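Local coordinates for protein tRNA (Guanosine-2'-O-)-methyltransferase (Aquifex aeolicus, PDB 1ZJR) that methylates the 2'-hydroxyl of guanosine 18 in a subset of tRNAs, with S-adenosyl-L-methionine as the methyl donor, at residues Val28-Val33 with Leu52-Tyr57; Gln99-Trp104 with Lys119-Val124; Val110-Val115 with Val145-Gly150. All coordinates share one frame; numbering follows the deposited sequence.

Contact 1: residues Val28-Val33 with Leu52-Tyr57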
loop_
_atom_site.group_PDB
_atom_site.type_symbol
_atom_site.label_atom_id
_atom_site.label_comp_id
_atom_site.label_asym_id
_atom_site.label_seq_id
_atom_site.Cartn_x
_atom_site.Cartn_y
_atom_site.Cartn_z
ATOM N N VAL A 28 -0.324 -2.865 1.110
ATOM C CA VAL A 28 -0.249 -1.733 2.028
ATOM C C VAL A 28 -1.540 -1.674 2.842
ATOM O O VAL A 28 -2.634 -1.865 2.307
ATOM C CB VAL A 28 -0.081 -0.384 1.287
ATOM C CG1 VAL A 28 -0.142 0.768 2.292
ATOM C CG2 VAL A 28 1.252 -0.350 0.549
ATOM N N PHE A 29 -1.401 -1.418 4.137
ATOM C CA PHE A 29 -2.546 -1.312 5.031
ATOM C C PHE A 29 -2.444 0.047 5.719
ATOM O O PHE A 29 -1.461 0.315 6.411
ATOM C CB PHE A 29 -2.502 -2.417 6.090
ATOM C CG PHE A 29 -3.779 -2.552 6.881
ATOM C CD1 PHE A 29 -4.650 -3.610 6.640
ATOM C CD2 PHE A 29 -4.123 -1.605 7.846
ATOM C CE1 PHE A 29 -5.851 -3.728 7.345
ATOM C CE2 PHE A 29 -5.324 -1.713 8.557
ATOM C CZ PHE A 29 -6.190 -2.780 8.303
ATOM N N ALA A 30 -3.447 0.898 5.509
ATOM C CA ALA A 30 -3.482 2.228 6.106
ATOM C C ALA A 30 -4.305 2.139 7.386
ATOM O O ALA A 30 -5.519 1.927 7.353
ATOM C CB ALA A 30 -4.113 3.226 5.141
ATOM N N ASP A 31 -3.629 2.304 8.514
ATOM C CA ASP A 31 -4.285 2.200 9.803
ATOM C C ASP A 31 -4.703 3.542 10.362
ATOM O O ASP A 31 -3.893 4.268 10.933
ATOM C CB ASP A 31 -3.370 1.485 10.801
ATOM C CG ASP A 31 -3.942 1.477 12.206
ATOM O OD1 ASP A 31 -5.179 1.405 12.332
ATOM O OD2 ASP A 31 -3.163 1.535 13.176
ATOM N N ASN A 32 -5.978 3.864 10.171
ATOM C CA ASN A 32 -6.565 5.098 10.668
ATOM C C ASN A 32 -5.850 6.369 10.219
ATOM O O ASN A 32 -5.465 7.202 11.048
ATOM C CB ASN A 32 -6.638 5.043 12.200
ATOM C CG ASN A 32 -7.562 6.098 12.780
ATOM O OD1 ASN A 32 -8.431 6.628 12.085
ATOM N ND2 ASN A 32 -7.388 6.396 14.064
ATOM N N VAL A 33 -5.677 6.530 8.908
ATOM C CA VAL A 33 -5.040 7.737 8.386
ATOM C C VAL A 33 -6.037 8.880 8.528
ATOM O O VAL A 33 -7.144 8.827 7.991
ATOM C CB VAL A 33 -4.633 7.571 6.904
ATOM C CG1 VAL A 33 -4.326 8.931 6.282
ATOM C CG2 VAL A 33 -3.405 6.678 6.816
ATOM N N LEU A 52 -0.830 -3.086 -5.780
ATOM C CA LEU A 52 -2.143 -3.380 -6.350
ATOM C C LEU A 52 -3.255 -3.405 -5.304
ATOM O O LEU A 52 -4.409 -3.111 -5.620
ATOM C CB LEU A 52 -2.113 -4.733 -7.072
ATOM C CG LEU A 52 -3.431 -5.175 -7.725
ATOM C CD1 LEU A 52 -3.802 -4.224 -8.846
ATOM C CD2 LEU A 52 -3.282 -6.592 -8.260
ATOM N N TYR A 53 -2.915 -3.759 -4.068
ATOM C CA TYR A 53 -3.918 -3.823 -3.007
ATOM C C TYR A 53 -3.627 -2.907 -1.824
ATOM O O TYR A 53 -2.568 -3.007 -1.195
ATOM C CB TYR A 53 -4.053 -5.257 -2.486
ATOM C CG TYR A 53 -4.359 -6.281 -3.553
ATOM C CD1 TYR A 53 -3.346 -7.070 -4.099
ATOM C CD2 TYR A 53 -5.664 -6.470 -4.011
ATOM C CE1 TYR A 53 -3.624 -8.027 -5.075
ATOM C CE2 TYR A 53 -5.956 -7.424 -4.988
ATOM C CZ TYR A 53 -4.933 -8.197 -5.513
ATOM O OH TYR A 53 -5.218 -9.150 -6.465
ATOM N N LEU A 54 -4.584 -2.032 -1.523
ATOM C CA LEU A 54 -4.480 -1.099 -0.401
ATOM C C LEU A 54 -5.703 -1.329 0.481
ATOM O O LEU A 54 -6.835 -1.159 0.028
ATOM C CB LEU A 54 -4.516 0.353 -0.902
ATOM C CG LEU A 54 -3.905 1.514 -0.093
ATOM C CD1 LEU A 54 -4.778 2.734 -0.292
ATOM C CD2 LEU A 54 -3.763 1.193 1.376
ATOM N N TYR A 55 -5.478 -1.727 1.726
ATOM C CA TYR A 55 -6.564 -1.946 2.675
ATOM C C TYR A 55 -6.504 -0.803 3.667
ATOM O O TYR A 55 -5.439 -0.222 3.877
ATOM C CB TYR A 55 -6.374 -3.266 3.420
ATOM C CG TYR A 55 -6.489 -4.481 2.533
ATOM C CD1 TYR A 55 -5.420 -4.893 1.738
ATOM C CD2 TYR A 55 -7.679 -5.207 2.468
ATOM C CE1 TYR A 55 -5.532 -5.996 0.899
ATOM C CE2 TYR A 55 -7.801 -6.318 1.632
ATOM C CZ TYR A 55 -6.724 -6.704 0.850
ATOM O OH TYR A 55 -6.835 -7.791 0.014
ATOM N N TYR A 56 -7.637 -0.470 4.274
ATOM C CA TYR A 56 -7.644 0.615 5.243
ATOM C C TYR A 56 -8.692 0.428 6.331
ATOM O O TYR A 56 -9.717 -0.225 6.128
ATOM C CB TYR A 56 -7.857 1.955 4.530
ATOM C CG TYR A 56 -9.268 2.212 4.051
ATOM C CD1 TYR A 56 -10.185 2.896 4.855
ATOM C CD2 TYR A 56 -9.683 1.793 2.785
ATOM C CE1 TYR A 56 -11.473 3.160 4.406
ATOM C CE2 TYR A 56 -10.969 2.052 2.329
ATOM C CZ TYR A 56 -11.859 2.739 3.144
ATOM O OH TYR A 56 -13.124 3.020 2.684
ATOM N N TYR A 57 -8.401 0.998 7.492
ATOM C CA TYR A 57 -9.270 0.947 8.659
ATOM C C TYR A 57 -9.449 2.403 9.074
ATOM O O TYR A 57 -8.468 3.126 9.213
ATOM C CB TYR A 57 -8.569 0.157 9.765
ATOM C CG TYR A 57 -9.270 0.143 11.110
ATOM C CD1 TYR A 57 -8.627 0.620 12.247
ATOM C CD2 TYR A 57 -10.539 -0.421 11.256
ATOM C CE1 TYR A 57 -9.222 0.529 13.508
ATOM C CE2 TYR A 57 -11.145 -0.515 12.507
ATOM C CZ TYR A 57 -10.479 -0.041 13.629
ATOM O OH TYR A 57 -11.062 -0.149 14.871
HETATM O O HOH W 1 -6.891 4.793 7.091
#
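Backbone hydrogen bonds join V28-D31 to Y53-Y57 as two parallel strands, whose axes lie 19° apart. V28 and A30 turn both N and O to the partner strand. V28 N donates to Y53 O and V28 O accepts from Y55 N. A30 N gives the shorter bond to Y55 O, at 2.8 Å, and A30 O receives Y57 N. Past the end of the first strand the chain turns at N32. Its N still reaches Y57 O at 2.8 Å, but the N-H is bent, 135° at the hydrogen. A water bridges the same carbonyl to V33 N, so Y57 O accepts two bonds. Between these bonds lie CA-H...O contacts, such as F29 CA to Y55 O at 3.3 Å.

The two strands and helix 36-49 form a beta-alpha-beta unit of the SPOUT methyltransferase fold. F29 bonds through its backbone to strand 121-126 on its other flank, so 26-31 is an inner strand.

Apolar packing differs on the two faces. On the face of V28, A30, L54 and Y56, L54 CD2 lies 3.8 Å from V28 CG1; C46 of helix 36-49 touches both, and V43 touches L54. A30 CB meets Y56 CB. On the other face F29 has CG anti to its N (chi1 -168°), which brings the ring across Y55 CB and Y57 CB. F29 CD1 meets Y55 CB at 3.7 Å, and F29 CE2 meets Y57 CB at 3.9 Å. P86 and L90 of helix 86-95 also touch this ring.

Among the polar side chains, the D31 carboxylate runs alongside the Y57 ring, nearly coplanar with it. D31 OD1 meets the ring edge at Y57 CD1, 3.5 Å away, and is buried without a polar partner. D31 OD2 accepts from S133 N.

Contact 2: residues Gln99-Trp104 with Lys119-Val124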
loop_
_atom_site.group_PDB
_atom_site.type_symbol
_atom_site.label_atom_id
_atom_site.label_comp_id
_atom_site.label_asym_id
_atom_site.label_seq_id
_atom_site.Cartn_x
_atom_site.Cartn_y
_atom_site.Cartn_z
ATOM N N GLN A 99 4.852 -11.346 5.567
ATOM C CA GLN A 99 5.470 -10.776 6.759
ATOM C C GLN A 99 4.748 -9.453 6.994
ATOM O O GLN A 99 4.494 -8.699 6.050
ATOM C CB GLN A 99 6.968 -10.518 6.559
ATOM C CG GLN A 99 7.313 -9.452 5.530
ATOM C CD GLN A 99 8.796 -9.087 5.529
ATOM O OE1 GLN A 99 9.281 -8.416 4.619
ATOM N NE2 GLN A 99 9.517 -9.522 6.554
ATOM N N ILE A 100 4.398 -9.188 8.246
ATOM C CA ILE A 100 3.708 -7.954 8.598
ATOM C C ILE A 100 4.740 -6.956 9.117
ATOM O O ILE A 100 5.354 -7.168 10.164
ATOM C CB ILE A 100 2.644 -8.208 9.686
ATOM C CG1 ILE A 100 1.763 -9.394 9.277
ATOM C CG2 ILE A 100 1.804 -6.951 9.893
ATOM C CD1 ILE A 100 1.047 -9.221 7.944
ATOM N N VAL A 101 4.922 -5.876 8.365
ATOM C CA VAL A 101 5.885 -4.826 8.686
ATOM C C VAL A 101 5.118 -3.576 9.116
ATOM O O VAL A 101 4.388 -2.980 8.324
ATOM C CB VAL A 101 6.753 -4.512 7.443
ATOM C CG1 VAL A 101 7.789 -3.436 7.758
ATOM C CG2 VAL A 101 7.444 -5.796 6.968
ATOM N N ALA A 102 5.290 -3.172 10.371
ATOM C CA ALA A 102 4.561 -2.019 10.879
ATOM C C ALA A 102 5.419 -0.880 11.401
ATOM O O ALA A 102 6.418 -1.095 12.081
ATOM C CB ALA A 102 3.600 -2.468 11.969
ATOM N N THR A 103 5.014 0.346 11.081
ATOM C CA THR A 103 5.729 1.523 11.556
ATOM C C THR A 103 5.346 1.669 13.024
ATOM O O THR A 103 4.174 1.862 13.350
ATOM C CB THR A 103 5.286 2.790 10.814
ATOM O OG1 THR A 103 3.864 2.932 10.941
ATOM C CG2 THR A 103 5.664 2.704 9.339
ATOM N N TRP A 104 6.337 1.570 13.901
ATOM C CA TRP A 104 6.110 1.675 15.341
ATOM C C TRP A 104 7.177 2.605 15.909
ATOM O O TRP A 104 8.372 2.311 15.841
ATOM C CB TRP A 104 6.195 0.271 15.965
ATOM C CG TRP A 104 5.935 0.214 17.448
ATOM C CD1 TRP A 104 6.848 -0.043 18.427
ATOM C CD2 TRP A 104 4.677 0.415 18.115
ATOM N NE1 TRP A 104 6.241 -0.017 19.664
ATOM C CE2 TRP A 104 4.911 0.263 19.502
ATOM C CE3 TRP A 104 3.379 0.707 17.675
ATOM C CZ2 TRP A 104 3.893 0.396 20.457
ATOM C CZ3 TRP A 104 2.364 0.839 18.624
ATOM C CH2 TRP A 104 2.631 0.683 20.002
ATOM N N LYS A 119 10.067 -10.147 -0.351
ATOM C CA LYS A 119 9.236 -11.313 -0.051
ATOM C C LYS A 119 7.806 -10.816 0.168
ATOM O O LYS A 119 7.592 -9.619 0.337
ATOM C CB LYS A 119 9.726 -12.001 1.226
ATOM C CG LYS A 119 9.742 -11.077 2.433
ATOM C CD LYS A 119 10.050 -11.809 3.732
ATOM C CE LYS A 119 11.469 -12.339 3.767
ATOM N NZ LYS A 119 11.788 -12.892 5.115
ATOM N N PRO A 120 6.809 -11.724 0.150
ATOM C CA PRO A 120 5.418 -11.299 0.368
ATOM C C PRO A 120 5.370 -10.441 1.626
ATOM O O PRO A 120 5.721 -10.900 2.724
ATOM C CB PRO A 120 4.677 -12.622 0.529
ATOM C CG PRO A 120 5.426 -13.518 -0.430
ATOM C CD PRO A 120 6.878 -13.171 -0.127
ATOM N N THR A 121 4.922 -9.201 1.463
ATOM C CA THR A 121 4.887 -8.250 2.565
ATOM C C THR A 121 3.650 -7.364 2.638
ATOM O O THR A 121 3.127 -6.922 1.619
ATOM C CB THR A 121 6.090 -7.281 2.465
ATOM O OG1 THR A 121 7.309 -8.026 2.492
ATOM C CG2 THR A 121 6.076 -6.262 3.616
ATOM N N VAL A 122 3.196 -7.104 3.857
ATOM C CA VAL A 122 2.085 -6.188 4.069
ATOM C C VAL A 122 2.705 -5.053 4.886
ATOM O O VAL A 122 3.122 -5.270 6.020
ATOM C CB VAL A 122 0.925 -6.798 4.904
ATOM C CG1 VAL A 122 -0.105 -5.710 5.202
ATOM C CG2 VAL A 122 0.247 -7.940 4.144
ATOM N N LEU A 123 2.803 -3.864 4.297
ATOM C CA LEU A 123 3.350 -2.707 5.002
ATOM C C LEU A 123 2.195 -1.978 5.684
ATOM O O LEU A 123 1.264 -1.534 5.014
ATOM C CB LEU A 123 4.031 -1.743 4.019
ATOM C CG LEU A 123 4.409 -0.386 4.633
ATOM C CD1 LEU A 123 5.476 -0.594 5.701
ATOM C CD2 LEU A 123 4.908 0.562 3.549
ATOM N N VAL A 124 2.253 -1.851 7.007
ATOM C CA VAL A 124 1.192 -1.164 7.738
ATOM C C VAL A 124 1.685 0.192 8.225
ATOM O O VAL A 124 2.696 0.278 8.925
ATOM C CB VAL A 124 0.723 -1.981 8.971
ATOM C CG1 VAL A 124 -0.559 -1.373 9.541
ATOM C CG2 VAL A 124 0.497 -3.438 8.584
#
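V124 N to V101 O, at 2.8 Å and nearly straight (177° at the hydrogen), is the shortest of five backbone bonds between these parallel strands. Q99 and V101 face the partner strand with both N and O. Q99 N donates to P120 O, and Q99 O accepts from V122 N at 3.0 Å. V101 N bonds to V122 O. The last bond is longer, from T103 N to V124 O at 3.2 Å. The T121 hydroxyl turns back within its own segment: T121 OG1 donates to K119 O at 2.7 Å, from above the carbonyl plane.

Q99 covers the start of the pairing. Its CG sits between the backbone N and the carbonyl carbon (chi1 66°), and the chain then runs out straight. This carries the side chain over P120 O and T121, where Q99 CG is 3.4 Å from T121 OG1. The K119 methylene chain crosses it at about a right angle. With an alanine at Q99, T121 is likely to lose its cover and the K119 methylenes the chain they pack on.

Further along the same face, V101 CG2 meets T121 CG2 at 3.7 Å. On the opposite face I100 and V122 lie side by side, with I100 CD1 3.9 Å from V122 CB. I100 CG2 meets V124 CG2, and A102 CB faces V124 CB. L90 of helix 86-95 covers V122 and V124.

These are inner strands of the SPOUT sheet, and 99-103 ends at T103, a predicted S-adenosyl-L-methionine site. A bound glycerol is hydrogen-bonded to T103 OG1. The I100, A102, V122 and V124 face is aliphatic, whereas Q99, T121 and K119 gather at the start of the other. T103 is probably placed mainly by main-chain bonds, to V124 O here and with V132.

Contact 3: residues Val110-Val115 with Val145-Gly150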
loop_
_atom_site.group_PDB
_atom_site.type_symbol
_atom_site.label_atom_id
_atom_site.label_comp_id
_atom_site.label_asym_id
_atom_site.label_seq_id
_atom_site.Cartn_x
_atom_site.Cartn_y
_atom_site.Cartn_z
ATOM N N VAL A 110 13.435 -1.246 14.402
ATOM C CA VAL A 110 14.639 -1.247 13.588
ATOM C C VAL A 110 14.535 -0.278 12.419
ATOM O O VAL A 110 13.437 0.117 12.023
ATOM C CB VAL A 110 14.927 -2.657 13.029
ATOM C CG1 VAL A 110 14.992 -3.662 14.168
ATOM C CG2 VAL A 110 13.851 -3.056 12.026
ATOM N N ASN A 111 15.691 0.103 11.883
ATOM C CA ASN A 111 15.773 1.004 10.739
ATOM C C ASN A 111 14.998 0.324 9.605
ATOM O O ASN A 111 15.215 -0.858 9.321
ATOM C CB ASN A 111 17.252 1.206 10.369
ATOM C CG ASN A 111 17.451 2.165 9.215
ATOM O OD1 ASN A 111 17.008 1.912 8.104
ATOM N ND2 ASN A 111 18.137 3.275 9.476
ATOM N N PHE A 112 14.098 1.067 8.961
ATOM C CA PHE A 112 13.270 0.510 7.890
ATOM C C PHE A 112 14.028 -0.142 6.732
ATOM O O PHE A 112 13.457 -0.939 5.986
ATOM C CB PHE A 112 12.321 1.590 7.340
ATOM C CG PHE A 112 12.983 2.573 6.417
ATOM C CD1 PHE A 112 12.743 2.528 5.045
ATOM C CD2 PHE A 112 13.848 3.541 6.912
ATOM C CE1 PHE A 112 13.355 3.431 4.179
ATOM C CE2 PHE A 112 14.469 4.452 6.050
ATOM C CZ PHE A 112 14.222 4.396 4.686
ATOM N N ARG A 113 15.305 0.180 6.572
ATOM C CA ARG A 113 16.074 -0.415 5.481
ATOM C C ARG A 113 16.600 -1.816 5.806
ATOM O O ARG A 113 17.194 -2.474 4.948
ATOM C CB ARG A 113 17.245 0.494 5.086
ATOM C CG ARG A 113 16.817 1.876 4.588
ATOM C CD ARG A 113 17.952 2.610 3.878
ATOM N NE ARG A 113 17.541 3.934 3.414
ATOM C CZ ARG A 113 17.658 5.054 4.123
ATOM N NH1 ARG A 113 18.187 5.025 5.340
ATOM N NH2 ARG A 113 17.236 6.206 3.617
ATOM N N GLU A 114 16.373 -2.277 7.031
ATOM C CA GLU A 114 16.846 -3.599 7.437
ATOM C C GLU A 114 15.875 -4.714 7.059
ATOM O O GLU A 114 16.208 -5.899 7.138
ATOM C CB GLU A 114 17.123 -3.615 8.945
ATOM C CG GLU A 114 18.253 -2.678 9.346
ATOM C CD GLU A 114 18.569 -2.712 10.831
ATOM O OE1 GLU A 114 19.429 -1.917 11.266
ATOM O OE2 GLU A 114 17.968 -3.528 11.561
ATOM N N VAL A 115 14.682 -4.329 6.624
ATOM C CA VAL A 115 13.664 -5.287 6.223
ATOM C C VAL A 115 13.847 -5.710 4.768
ATOM O O VAL A 115 14.306 -4.926 3.934
ATOM C CB VAL A 115 12.248 -4.679 6.396
ATOM C CG1 VAL A 115 11.199 -5.573 5.750
ATOM C CG2 VAL A 115 11.944 -4.500 7.870
ATOM N N VAL A 145 11.158 2.021 11.982
ATOM C CA VAL A 145 11.176 3.467 12.155
ATOM C C VAL A 145 12.066 4.027 11.069
ATOM O O VAL A 145 12.892 3.306 10.500
ATOM C CB VAL A 145 11.769 3.909 13.518
ATOM C CG1 VAL A 145 10.794 3.614 14.635
ATOM C CG2 VAL A 145 13.098 3.216 13.759
ATOM N N ILE A 146 11.879 5.308 10.775
ATOM C CA ILE A 146 12.690 6.007 9.790
ATOM C C ILE A 146 13.601 6.910 10.624
ATOM O O ILE A 146 13.128 7.616 11.515
ATOM C CB ILE A 146 11.809 6.868 8.857
ATOM C CG1 ILE A 146 10.890 5.961 8.025
ATOM C CG2 ILE A 146 12.694 7.714 7.939
ATOM C CD1 ILE A 146 9.883 6.731 7.161
ATOM N N PRO A 147 14.919 6.892 10.363
ATOM C CA PRO A 147 15.836 7.734 11.139
ATOM C C PRO A 147 15.506 9.227 11.080
ATOM O O PRO A 147 15.230 9.767 10.009
ATOM C CB PRO A 147 17.206 7.401 10.540
ATOM C CG PRO A 147 16.888 7.015 9.134
ATOM C CD PRO A 147 15.637 6.174 9.295
ATOM N N MET A 148 15.544 9.879 12.242
ATOM C CA MET A 148 15.241 11.304 12.363
ATOM C C MET A 148 16.427 12.006 13.022
ATOM O O MET A 148 17.060 11.455 13.924
ATOM C CB MET A 148 14.012 11.513 13.249
ATOM C CG MET A 148 12.829 10.630 12.930
ATOM S SD MET A 148 11.971 11.181 11.460
ATOM C CE MET A 148 10.694 9.985 11.342
ATOM N N TYR A 149 16.712 13.227 12.588
ATOM C CA TYR A 149 17.828 13.981 13.145
ATOM C C TYR A 149 17.449 15.381 13.630
ATOM O O TYR A 149 18.327 16.162 13.999
ATOM C CB TYR A 149 18.943 14.093 12.104
ATOM C CG TYR A 149 19.438 12.763 11.583
ATOM C CD1 TYR A 149 18.780 12.108 10.541
ATOM C CD2 TYR A 149 20.562 12.152 12.139
ATOM C CE1 TYR A 149 19.232 10.880 10.063
ATOM C CE2 TYR A 149 21.024 10.922 11.667
ATOM C CZ TYR A 149 20.354 10.295 10.631
ATOM O OH TYR A 149 20.809 9.090 10.154
ATOM N N GLY A 150 16.154 15.691 13.646
ATOM C CA GLY A 150 15.714 17.014 14.066
ATOM C C GLY A 150 14.824 17.043 15.294
ATOM O O GLY A 150 14.895 16.147 16.136
#
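V145 O takes the bond from F112 N at 3.0 Å, and the F112 side chain closes in on the same oxygen, with CB 3.6 Å from V145 O. The N-H is bent, 142° at the hydrogen. V145 N donates to V110 O, also at 3.0 Å. Together the two bonds make a short parallel bridge around N111.

N111 forms an Asx turn: its OD1 accepts from R113 N at 2.9 Å, in the carbonyl plane. This fixes the amide, whose ND2 lies against P147 CD.

F112 has CG between its N and its carbonyl carbon (chi1 77°), which swings the ring toward I146 and P147. P147 CD meets the ring edge at F112 CE2, 3.9 Å away and in plane. I146 CG1 packs against F112 CD2 at 4.0 Å. R113 CG lies over one face of the F112 ring near its rim, and F112 CZ sits 3.4 Å above the plane of the R113 guanidinium, over its centre.

I146 is a predicted S-adenosyl-L-methionine site and also touches L155, another. Strand 110-111 is the outermost within this chain, next to strand 142-145. Helix 157-174 packs on F112 through I163 and E167, and on I146 through A160 and I164.

All three contacts reach one parallel sheet, with strand order 79-82, 51-57, 26-31, 121-126, 99-103, 142-145, 110-111. Contacts 1 and 2 have centres about 11 Å apart and meet where strands 26-31 and 121-126 adjoin; F29 N lies 2.8 Å from L123 O, a probable hydrogen bond. Contacts 2 and 3, with centres about 14 Å apart, touch through V115, whose CG1 is 4.0 Å from V101 CG2. Contacts 1 and 3 do not touch. The predicted S-adenosyl-L-methionine site draws on contacts 2 and 3: the T103 and I146 side chains are about 6 Å apart. D31 of contact 1 is about 7 Å from T103, side chain to side chain.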